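Local coordinates for protein YbgK (Escherichia coli, PDB 5DUD) that cleaves 5-oxoproline to L-glutamate at the cost of ATP hydrolysis, as subunit C of 5-oxoprolinase, at residues F21-D33 with I243-Y255. Numbering follows the deposited sequence.
Sequences FRQSGISHCGALD and IVLMNDAQTTGGY
M246 meets L32, its CE 4.3 Å from L32 CG, where two irregular loops pack within the carboxyltransferase domain (subdomains A and B), of the cyclophilin-like clan. One loop leads into helix 34-44; the other leaves strand 243-245 of a mixed sheet.

N247 comes next and makes the largest single contribution to the contact. With CG anti to the carbonyl carbon (chi1 -58°), its amide reaches the backbone of 29-31. ND2 donates to C29 O at 3.0 Å. The N-H...O angle is 151°, the donor well above the carbonyl plane. ND2 also bonds weakly to A31 O at 3.1 Å. The H28 ring lies beside this amide, planes 26° apart, with its NE2 3.7 Å from N247 CG, while L32 CD1 packs against the same carbon. Shortened to an alanine, this residue would probably leave C29 O and A31 O without their shared donor and open a gap between H28 and L32.

D248 sets its carboxylate near C29 and forms a salt bridge with R206, which also donates to G30 O, so one arginine ties both loops. A249 O then accepts a hydrogen bond from S27 OG at 2.8 Å, the hydroxyl approaching from above the carbonyl plane. At T251, CG2 sits 3.7 Å from R22 O. A water bridges the backbones, donating to G25 O at 2.8 Å. It accepts from T251 N at 3.2 Å.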
loop_
_atom_site.group_PDB
_atom_site.type_symbol
_atom_site.label_atom_id
_atom_site.label_comp_id
_atom_site.label_asym_id
_atom_site.label_seq_id
_atom_site.Cartn_x
_atom_site.Cartn_y
_atom_site.Cartn_z
ATOM N N PHE A 21 1.864 -10.106 1.961
ATOM C CA PHE A 21 2.587 -9.986 0.697
ATOM C C PHE A 21 3.244 -8.614 0.462
ATOM O O PHE A 21 3.497 -8.267 -0.680
ATOM C CB PHE A 21 1.667 -10.329 -0.494
ATOM C CG PHE A 21 0.694 -11.459 -0.237
ATOM C CD1 PHE A 21 1.107 -12.781 -0.283
ATOM C CD2 PHE A 21 -0.619 -11.198 0.108
ATOM C CE1 PHE A 21 0.209 -13.820 -0.036
ATOM C CE2 PHE A 21 -1.514 -12.233 0.345
ATOM C CZ PHE A 21 -1.100 -13.538 0.282
ATOM N N ARG A 22 3.595 -7.882 1.534
ATOM C CA ARG A 22 4.296 -6.596 1.399
ATOM C C ARG A 22 5.742 -6.807 0.942
ATOM O O ARG A 22 6.325 -5.910 0.332
ATOM C CB ARG A 22 4.298 -5.806 2.707
ATOM C CG ARG A 22 3.005 -5.048 2.994
ATOM C CD ARG A 22 3.295 -3.568 3.217
ATOM N NE ARG A 22 2.154 -2.835 3.764
ATOM C CZ ARG A 22 1.772 -2.841 5.043
ATOM N NH1 ARG A 22 2.426 -3.575 5.940
ATOM N NH2 ARG A 22 0.724 -2.125 5.431
ATOM N N GLN A 23 6.317 -7.995 1.247
ATOM C CA GLN A 23 7.681 -8.378 0.858
ATOM C C GLN A 23 7.808 -8.596 -0.668
ATOM O O GLN A 23 8.917 -8.523 -1.193
ATOM C CB GLN A 23 8.106 -9.662 1.592
ATOM N N SER A 24 6.681 -8.861 -1.376
ATOM C CA SER A 24 6.650 -9.074 -2.826
ATOM C C SER A 24 6.053 -7.876 -3.621
ATOM O O SER A 24 5.711 -8.048 -4.788
ATOM C CB SER A 24 5.857 -10.336 -3.136
ATOM O OG SER A 24 6.276 -11.434 -2.340
ATOM N N GLY A 25 5.984 -6.688 -3.015
ATOM C CA GLY A 25 5.509 -5.479 -3.678
ATOM C C GLY A 25 4.012 -5.301 -3.807
ATOM O O GLY A 25 3.578 -4.454 -4.590
ATOM N N ILE A 26 3.206 -6.047 -3.026
ATOM C CA ILE A 26 1.743 -5.943 -3.066
ATOM C C ILE A 26 1.268 -5.084 -1.895
ATOM O O ILE A 26 1.550 -5.406 -0.741
ATOM C CB ILE A 26 1.076 -7.357 -3.064
ATOM C CG1 ILE A 26 1.283 -8.038 -4.427
ATOM C CG2 ILE A 26 -0.433 -7.285 -2.701
ATOM C CD1 ILE A 26 1.302 -9.615 -4.437
ATOM N N SER A 27 0.507 -4.018 -2.195
ATOM C CA SER A 27 -0.068 -3.128 -1.184
ATOM C C SER A 27 -1.231 -3.843 -0.499
ATOM O O SER A 27 -1.942 -4.594 -1.165
ATOM C CB SER A 27 -0.535 -1.830 -1.835
ATOM O OG SER A 27 0.428 -1.329 -2.750
ATOM N N HIS A 28 -1.400 -3.661 0.826
ATOM C CA HIS A 28 -2.449 -4.350 1.583
ATOM C C HIS A 28 -3.854 -3.817 1.240
ATOM O O HIS A 28 -4.816 -4.579 1.337
ATOM C CB HIS A 28 -2.191 -4.280 3.104
ATOM C CG HIS A 28 -2.636 -3.012 3.766
ATOM N ND1 HIS A 28 -3.656 -3.009 4.700
ATOM C CD2 HIS A 28 -2.193 -1.745 3.605
ATOM C CE1 HIS A 28 -3.788 -1.754 5.093
ATOM N NE2 HIS A 28 -2.937 -0.954 4.450
ATOM N N CYS A 29 -3.970 -2.533 0.833
ATOM C CA CYS A 29 -5.233 -1.889 0.452
ATOM C C CYS A 29 -6.272 -1.982 1.610
ATOM O O CYS A 29 -5.888 -1.793 2.762
ATOM C CB CYS A 29 -5.765 -2.464 -0.861
ATOM S SG CYS A 29 -4.555 -2.469 -2.211
ATOM N N GLY A 30 -7.546 -2.238 1.315
ATOM C CA GLY A 30 -8.581 -2.291 2.338
ATOM C C GLY A 30 -9.169 -0.913 2.533
ATOM O O GLY A 30 -8.774 0.029 1.839
ATOM N N ALA A 31 -10.130 -0.783 3.450
ATOM C CA ALA A 31 -10.790 0.501 3.691
ATOM C C ALA A 31 -9.833 1.539 4.275
ATOM O O ALA A 31 -9.022 1.219 5.143
ATOM C CB ALA A 31 -11.982 0.325 4.625
ATOM N N LEU A 32 -9.906 2.766 3.750
ATOM C CA LEU A 32 -9.113 3.902 4.233
ATOM C C LEU A 32 -9.543 4.205 5.675
ATOM O O LEU A 32 -8.699 4.331 6.562
ATOM C CB LEU A 32 -9.297 5.129 3.312
ATOM C CG LEU A 32 -8.150 5.455 2.340
ATOM C CD1 LEU A 32 -7.627 4.213 1.637
ATOM C CD2 LEU A 32 -8.590 6.482 1.316
ATOM N N ASP A 33 -10.863 4.227 5.909
ATOM C CA ASP A 33 -11.456 4.372 7.235
ATOM C C ASP A 33 -11.775 2.954 7.720
ATOM O O ASP A 33 -12.904 2.483 7.589
ATOM C CB ASP A 33 -12.702 5.280 7.173
ATOM C CG ASP A 33 -13.171 5.813 8.513
ATOM O OD1 ASP A 33 -13.295 5.012 9.462
ATOM O OD2 ASP A 33 -13.477 7.021 8.595
ATOM N N ILE A 243 4.230 14.213 1.564
ATOM C CA ILE A 243 3.320 13.237 0.948
ATOM C C ILE A 243 2.997 12.159 1.985
ATOM O O ILE A 243 3.900 11.427 2.385
ATOM C CB ILE A 243 3.932 12.609 -0.342
ATOM C CG1 ILE A 243 4.391 13.706 -1.334
ATOM C CG2 ILE A 243 2.926 11.646 -1.019
ATOM C CD1 ILE A 243 5.003 13.179 -2.645
ATOM N N VAL A 244 1.717 12.026 2.375
ATOM C CA VAL A 244 1.278 11.030 3.355
ATOM C C VAL A 244 0.910 9.753 2.617
ATOM O O VAL A 244 0.000 9.772 1.796
ATOM C CB VAL A 244 0.084 11.522 4.210
ATOM C CG1 VAL A 244 -0.197 10.556 5.353
ATOM C CG2 VAL A 244 0.305 12.933 4.734
ATOM N N LEU A 245 1.573 8.641 2.930
ATOM C CA LEU A 245 1.273 7.369 2.274
ATOM C C LEU A 245 0.019 6.759 2.881
ATOM O O LEU A 245 -0.134 6.799 4.102
ATOM C CB LEU A 245 2.453 6.406 2.416
ATOM C CG LEU A 245 3.784 6.922 1.871
ATOM C CD1 LEU A 245 4.895 5.914 2.110
ATOM C CD2 LEU A 245 3.684 7.249 0.394
ATOM N N MET A 246 -0.885 6.216 2.044
ATOM C CA MET A 246 -2.134 5.604 2.501
ATOM C C MET A 246 -2.070 4.081 2.228
ATOM O O MET A 246 -0.972 3.528 2.203
ATOM C CB MET A 246 -3.345 6.301 1.841
ATOM C CG MET A 246 -3.411 7.804 2.091
ATOM S SD MET A 246 -3.443 8.299 3.835
ATOM C CE MET A 246 -5.102 7.810 4.295
ATOM N N ASN A 247 -3.217 3.391 2.080
ATOM C CA ASN A 247 -3.245 1.929 1.959
ATOM C C ASN A 247 -2.718 1.369 0.618
ATOM O O ASN A 247 -1.994 0.379 0.656
ATOM C CB ASN A 247 -4.655 1.399 2.208
ATOM C CG ASN A 247 -5.229 1.759 3.563
ATOM O OD1 ASN A 247 -4.908 2.800 4.145
ATOM N ND2 ASN A 247 -6.135 0.939 4.078
ATOM N N ASP A 248 -3.056 1.978 -0.540
ATOM C CA ASP A 248 -2.599 1.499 -1.860
ATOM C C ASP A 248 -1.172 1.977 -2.231
ATOM O O ASP A 248 -0.713 1.665 -3.334
ATOM C CB ASP A 248 -3.581 1.941 -2.964
ATOM C CG ASP A 248 -4.904 1.210 -2.935
ATOM O OD1 ASP A 248 -5.302 0.742 -1.847
ATOM O OD2 ASP A 248 -5.567 1.143 -3.993
ATOM N N ALA A 249 -0.454 2.693 -1.333
ATOM C CA ALA A 249 0.898 3.220 -1.582
ATOM C C ALA A 249 1.945 2.158 -1.936
ATOM O O ALA A 249 1.732 0.963 -1.739
ATOM C CB ALA A 249 1.394 3.967 -0.348
ATOM N N GLN A 250 3.104 2.641 -2.414
ATOM C CA GLN A 250 4.285 1.830 -2.720
ATOM C C GLN A 250 4.798 1.110 -1.482
ATOM O O GLN A 250 4.826 1.718 -0.410
ATOM C CB GLN A 250 5.432 2.731 -3.220
ATOM C CG GLN A 250 5.492 2.963 -4.707
ATOM C CD GLN A 250 6.830 3.572 -5.071
ATOM O OE1 GLN A 250 7.794 2.865 -5.386
ATOM N NE2 GLN A 250 6.958 4.885 -4.931
ATOM N N THR A 251 5.294 -0.131 -1.622
ATOM C CA THR A 251 5.892 -0.816 -0.477
ATOM C C THR A 251 7.340 -0.340 -0.216
ATOM O O THR A 251 7.768 -0.397 0.931
ATOM C CB THR A 251 5.866 -2.325 -0.665
ATOM O OG1 THR A 251 6.637 -2.663 -1.814
ATOM C CG2 THR A 251 4.452 -2.872 -0.793
ATOM N N THR A 252 8.084 0.111 -1.263
ATOM C CA THR A 252 9.471 0.597 -1.142
ATOM C C THR A 252 9.614 2.014 -1.710
ATOM O O THR A 252 8.960 2.343 -2.696
ATOM C CB THR A 252 10.436 -0.345 -1.873
ATOM O OG1 THR A 252 9.991 -0.521 -3.215
ATOM C CG2 THR A 252 10.586 -1.691 -1.171
ATOM N N GLY A 253 10.470 2.826 -1.093
ATOM C CA GLY A 253 10.731 4.194 -1.533
ATOM C C GLY A 253 12.045 4.738 -1.017
ATOM O O GLY A 253 12.548 4.275 0.008
ATOM N N GLY A 254 12.583 5.724 -1.728
ATOM C CA GLY A 254 13.853 6.357 -1.396
ATOM C C GLY A 254 13.740 7.840 -1.124
ATOM O O GLY A 254 14.563 8.613 -1.625
ATOM N N TYR A 255 12.737 8.249 -0.320
ATOM C CA TYR A 255 12.536 9.651 0.066
ATOM C C TYR A 255 12.713 9.813 1.582
ATOM O O TYR A 255 12.408 8.884 2.335
ATOM C CB TYR A 255 11.142 10.161 -0.350
ATOM C CG TYR A 255 10.955 10.399 -1.834
ATOM C CD1 TYR A 255 11.804 11.250 -2.533
ATOM C CD2 TYR A 255 9.851 9.891 -2.507
ATOM C CE1 TYR A 255 11.619 11.502 -3.891
ATOM C CE2 TYR A 255 9.644 10.148 -3.860
ATOM C CZ TYR A 255 10.531 10.956 -4.551
ATOM O OH TYR A 255 10.316 11.207 -5.887
HETATM O O HOH W 1 4.192 -1.778 -4.108
#